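Local coordinates for protein alcohol dehydrogenase (Aeropyrum pernix, PDB 1H2B) that probably oxidises alcohols with NAD+ as a zinc-dependent alcohol dehydrogenase from a hyperthermophilic archaeon, at residues P36-R41 against E87-V92; G110-C115 against H122-E127. All blocks are in the same frame, centred on the assembly; numbering follows the deposited sequence.

Interaction 1. Residues P36-R41 against E87-V92; sequences PRLEGR and EVAEGV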
# COMPACT_ATOMS: atom_id res chain seq x y z
N PRO B 36 21.42 36.31 -14.09
CA PRO B 36 21.75 35.32 -13.04
C PRO B 36 23.16 34.74 -13.12
O PRO B 36 23.71 34.64 -14.22
CB PRO B 36 20.69 34.18 -13.25
CG PRO B 36 19.62 34.80 -14.10
CD PRO B 36 20.30 35.88 -14.96
N ARG B 37 23.72 34.35 -11.98
CA ARG B 37 25.08 33.79 -11.97
C ARG B 37 25.01 32.28 -12.10
O ARG B 37 24.49 31.61 -11.21
CB ARG B 37 25.79 34.11 -10.68
CG ARG B 37 26.06 35.59 -10.54
CD ARG B 37 27.17 35.92 -9.56
NE ARG B 37 26.94 35.46 -8.20
CZ ARG B 37 26.26 36.12 -7.27
NH1 ARG B 37 25.67 37.28 -7.53
NH2 ARG B 37 26.18 35.63 -6.05
N LEU B 38 25.61 31.77 -13.16
CA LEU B 38 25.79 30.32 -13.36
C LEU B 38 26.93 29.84 -12.45
O LEU B 38 28.11 30.16 -12.69
CB LEU B 38 26.10 30.08 -14.84
CG LEU B 38 26.02 28.68 -15.39
CD1 LEU B 38 24.54 28.32 -15.54
CD2 LEU B 38 26.75 28.63 -16.78
N GLU B 39 26.61 29.13 -11.38
CA GLU B 39 27.60 28.70 -10.38
C GLU B 39 27.06 27.59 -9.50
O GLU B 39 25.85 27.54 -9.19
CB GLU B 39 28.01 29.87 -9.46
CG GLU B 39 26.85 30.48 -8.67
CD GLU B 39 26.43 29.65 -7.43
OE1 GLU B 39 27.19 28.72 -7.04
OE2 GLU B 39 25.36 29.93 -6.82
N GLY B 40 27.97 26.72 -9.04
CA GLY B 40 27.60 25.69 -8.09
C GLY B 40 26.44 24.84 -8.57
O GLY B 40 26.45 24.30 -9.69
N ARG B 41 25.41 24.76 -7.71
CA ARG B 41 24.25 23.93 -8.01
C ARG B 41 23.35 24.60 -9.03
O ARG B 41 22.49 23.94 -9.63
CB ARG B 41 23.45 23.62 -6.75
CG ARG B 41 22.63 24.83 -6.27
CD ARG B 41 22.07 24.73 -4.86
NE ARG B 41 21.53 23.41 -4.55
CZ ARG B 41 20.71 23.15 -3.54
NH1 ARG B 41 20.30 24.12 -2.72
NH2 ARG B 41 20.28 21.91 -3.34
N GLU B 87 21.78 28.83 -21.16
CA GLU B 87 23.11 28.22 -21.08
C GLU B 87 23.20 27.26 -19.93
O GLU B 87 22.33 27.25 -19.04
CB GLU B 87 24.18 29.31 -20.92
CG GLU B 87 24.06 30.09 -19.61
CD GLU B 87 25.18 31.11 -19.49
OE1 GLU B 87 24.87 32.28 -19.26
OE2 GLU B 87 26.35 30.72 -19.60
N VAL B 88 24.24 26.44 -19.95
CA VAL B 88 24.47 25.46 -18.90
C VAL B 88 25.93 25.40 -18.51
O VAL B 88 26.84 25.75 -19.34
CB VAL B 88 23.98 24.02 -19.30
CG1 VAL B 88 22.48 24.01 -19.72
CG2 VAL B 88 24.85 23.44 -20.42
N ALA B 89 26.18 24.93 -17.30
CA ALA B 89 27.51 24.85 -16.73
C ALA B 89 28.11 23.53 -17.07
O ALA B 89 27.46 22.70 -17.69
CB ALA B 89 27.47 24.99 -15.21
N GLU B 90 29.36 23.31 -16.64
CA GLU B 90 30.04 22.04 -16.92
C GLU B 90 29.28 20.82 -16.42
O GLU B 90 28.55 20.89 -15.41
CB GLU B 90 31.46 22.00 -16.34
CG GLU B 90 31.51 21.87 -14.83
CD GLU B 90 32.92 22.00 -14.30
OE1 GLU B 90 33.81 21.29 -14.78
OE2 GLU B 90 33.13 22.81 -13.39
N GLY B 91 29.43 19.72 -17.15
CA GLY B 91 28.87 18.45 -16.70
C GLY B 91 27.38 18.25 -16.91
O GLY B 91 26.92 17.11 -16.82
N VAL B 92 26.64 19.31 -17.24
CA VAL B 92 25.21 19.19 -17.48
C VAL B 92 24.99 18.47 -18.80
O VAL B 92 25.50 18.89 -19.83
CB VAL B 92 24.55 20.59 -17.52
CG1 VAL B 92 23.03 20.49 -17.96
CG2 VAL B 92 24.65 21.25 -16.17

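Interaction 2. Residues G110-C115 against H122-E127; sequences GTCLAC and HCENLE. With ZN (zinc ion), chain K.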
# COMPACT_ATOMS: atom_id res chain seq x y z
N GLY B 110 20.26 16.05 -4.56
CA GLY B 110 20.30 14.66 -4.99
C GLY B 110 21.15 13.75 -4.11
O GLY B 110 21.33 12.56 -4.42
N THR B 111 21.68 14.28 -3.00
CA THR B 111 22.62 13.51 -2.17
C THR B 111 22.04 13.06 -0.83
O THR B 111 22.38 11.97 -0.34
CB THR B 111 23.95 14.28 -1.95
OG1 THR B 111 23.66 15.62 -1.53
CG2 THR B 111 24.71 14.46 -3.28
N CYS B 112 21.17 13.87 -0.25
CA CYS B 112 20.55 13.52 1.03
C CYS B 112 19.58 12.33 0.87
O CYS B 112 19.19 11.98 -0.25
CB CYS B 112 19.83 14.72 1.62
SG CYS B 112 18.20 14.99 0.86
N LEU B 113 19.21 11.72 1.99
CA LEU B 113 18.41 10.48 1.98
C LEU B 113 17.03 10.65 1.35
O LEU B 113 16.51 9.72 0.70
CB LEU B 113 18.29 9.89 3.38
CG LEU B 113 19.46 8.98 3.83
CD1 LEU B 113 20.47 9.74 4.69
CD2 LEU B 113 18.94 7.76 4.57
N ALA B 114 16.43 11.83 1.53
CA ALA B 114 15.14 12.15 0.92
C ALA B 114 15.23 12.14 -0.59
O ALA B 114 14.38 11.56 -1.28
CB ALA B 114 14.63 13.50 1.41
N CYS B 115 16.27 12.78 -1.09
CA CYS B 115 16.53 12.83 -2.49
C CYS B 115 16.81 11.43 -3.04
O CYS B 115 16.35 11.07 -4.14
CB CYS B 115 17.73 13.76 -2.68
SG CYS B 115 17.28 15.51 -2.88
N HIS B 122 11.40 17.09 0.15
CA HIS B 122 11.87 16.82 1.50
C HIS B 122 13.38 16.77 1.56
O HIS B 122 13.98 16.31 2.55
CB HIS B 122 11.18 15.59 2.04
CG HIS B 122 9.71 15.82 2.20
ND1 HIS B 122 9.19 16.68 3.15
CD2 HIS B 122 8.66 15.38 1.47
CE1 HIS B 122 7.87 16.75 3.00
NE2 HIS B 122 7.53 15.97 1.99
N CYS B 123 13.99 17.27 0.49
CA CYS B 123 15.43 17.36 0.43
C CYS B 123 15.98 18.35 1.46
O CYS B 123 15.44 19.42 1.67
CB CYS B 123 15.86 17.70 -0.99
SG CYS B 123 15.55 16.29 -2.08
N GLU B 124 17.04 17.93 2.16
CA GLU B 124 17.64 18.72 3.23
C GLU B 124 18.10 20.11 2.83
O GLU B 124 17.96 21.06 3.60
CB GLU B 124 18.84 17.95 3.83
CG GLU B 124 18.44 16.76 4.69
CD GLU B 124 18.91 16.92 6.12
OE1 GLU B 124 20.04 17.44 6.33
OE2 GLU B 124 18.16 16.52 7.05
N ASN B 125 18.64 20.24 1.63
CA ASN B 125 19.24 21.52 1.26
C ASN B 125 18.40 22.25 0.22
O ASN B 125 18.93 22.92 -0.67
CB ASN B 125 20.67 21.33 0.75
CG ASN B 125 21.63 20.90 1.85
OD1 ASN B 125 21.68 21.50 2.94
ND2 ASN B 125 22.42 19.85 1.58
N LEU B 126 17.09 22.12 0.35
CA LEU B 126 16.14 22.62 -0.64
C LEU B 126 16.15 24.15 -0.76
O LEU B 126 16.09 24.87 0.23
CB LEU B 126 14.72 22.18 -0.23
CG LEU B 126 13.61 22.35 -1.25
CD1 LEU B 126 14.12 22.50 -2.63
CD2 LEU B 126 12.86 21.06 -1.19
N GLU B 127 16.21 24.61 -2.01
CA GLU B 127 16.01 26.03 -2.35
C GLU B 127 14.85 26.06 -3.35
O GLU B 127 14.58 25.05 -3.99
CB GLU B 127 17.29 26.54 -3.00
CG GLU B 127 18.46 26.51 -2.01
CD GLU B 127 19.65 27.36 -2.43
OE1 GLU B 127 20.62 26.78 -2.98
OE2 GLU B 127 19.62 28.58 -2.20
ZN ZN K . 18.40 16.31 -1.08

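Interaction 1. Residues P36-R41 against E87-V92
The peptide joining Val88 to Ala89 turns one flat face to the methyl CD2 of Leu38, while the carboxylate of Glu87 is met obliquely. CD2 lies above the carboxylate plane but displaced past its rim, with Leu38 CD2 to Glu87 OE2 at 3.5 Å. Over the peptide it lies almost perpendicularly above Val88 C, at 3.8 Å. Leu38 gets there with CG anti to the backbone N (chi1 -167°), which carries the isobutyl branch from the loop 36-41 toward the end of strand 81-88. Its CG also meets Ala89 CB at 4.0 Å; a short methyl suits this place, where the chain leaves the strand and enters the type II turn Ala89 to Val92. Glu87 spans the rest with an extended chain whose OE1 is bonded to Tyr35 OH, helping to hold the carboxylate's turn. An alanine here instead of Leu38 would probably open a gap over the Val88-Ala89 peptide and beside Glu87 OE2, and leave Ala89 CB without its packing partner. Leu38 also packs on Ile45, so the contact lays the loop against strand 44-52, beside the end of strand 81-88. Dispersion and shape, not directional bonds, hold the two segments together at this partly exposed spot.

Interaction 2. Residues G110-C115 against H122-E127
The two backbones come closest where Ala114 CA lies 5.2 Å from Cys123 CA, and from there 110-115 and 122-127 run in opposing directions, Cys112 facing Glu124. Cys112 SG is the hub. It binds zinc at 2.4 Å and accepts two nearly straight backbone bonds, from Glu124 N (3.4 Å, 166°) and, as the N-cap of the short helix, from Cys115 N. Such N-H donors probably spread the negative charge of a zinc-bound thiolate, which suits a cysteine that both caps the helix and binds the metal. The sulfur reaches both partners because it sits between its backbone N and carbonyl carbon (chi1 80°). Cys115 SG is the second sulfur ligand, 2.3 Å from the zinc, and Asp109 OD1 completes the three protein ligands seen in this entry. This cysteine-rich lobe matches the structural zinc site of medium-chain alcohol dehydrogenases, which commonly has four cysteines; here an aspartate takes one place. The candidate for the fourth, Cys123, is modelled in two conformers, and in one its SG is joined to Cys115 SG by a disulfide of 2.1 Å, so its bonding to a sulfur that also holds the metal is best read with caution. Packing is tight beside it: Ala114 CB lies only 3.1 Å from His122 O, a close approach that suits the small methyl of alanine. The CG of Glu124 rests against Cys112 CB, while its OE2 pairs with Arg253 of the second subunit. From His122 the imidazole leads away, to Glu301 and Arg277 of that same neighbouring subunit.

How the interactions relate
Interactions 1 and 2 follow one another along the chain, centres about 19 Å apart, and Arg41 bridges them. Its NH1 makes a salt bridge to Glu127 OE1 at 2.7 Å and a probable hydrogen bond to Asn125 O, also 2.7 Å away, tying the loop 36-41 to the loop that leaves the zinc lobe. Asn125 ND2 in turn donates to Asp109, a zinc ligand, so Asn125 is a second-shell residue of the site and Arg41 stands one step further out. Neither contact includes the zinc bound by Cys54, His79 and Asp168, beside the octanoic acid. Interaction 1 lies away from these sites, but the side chain of His122 comes within about 7 Å (nearest atoms) of a bound octanoic acid.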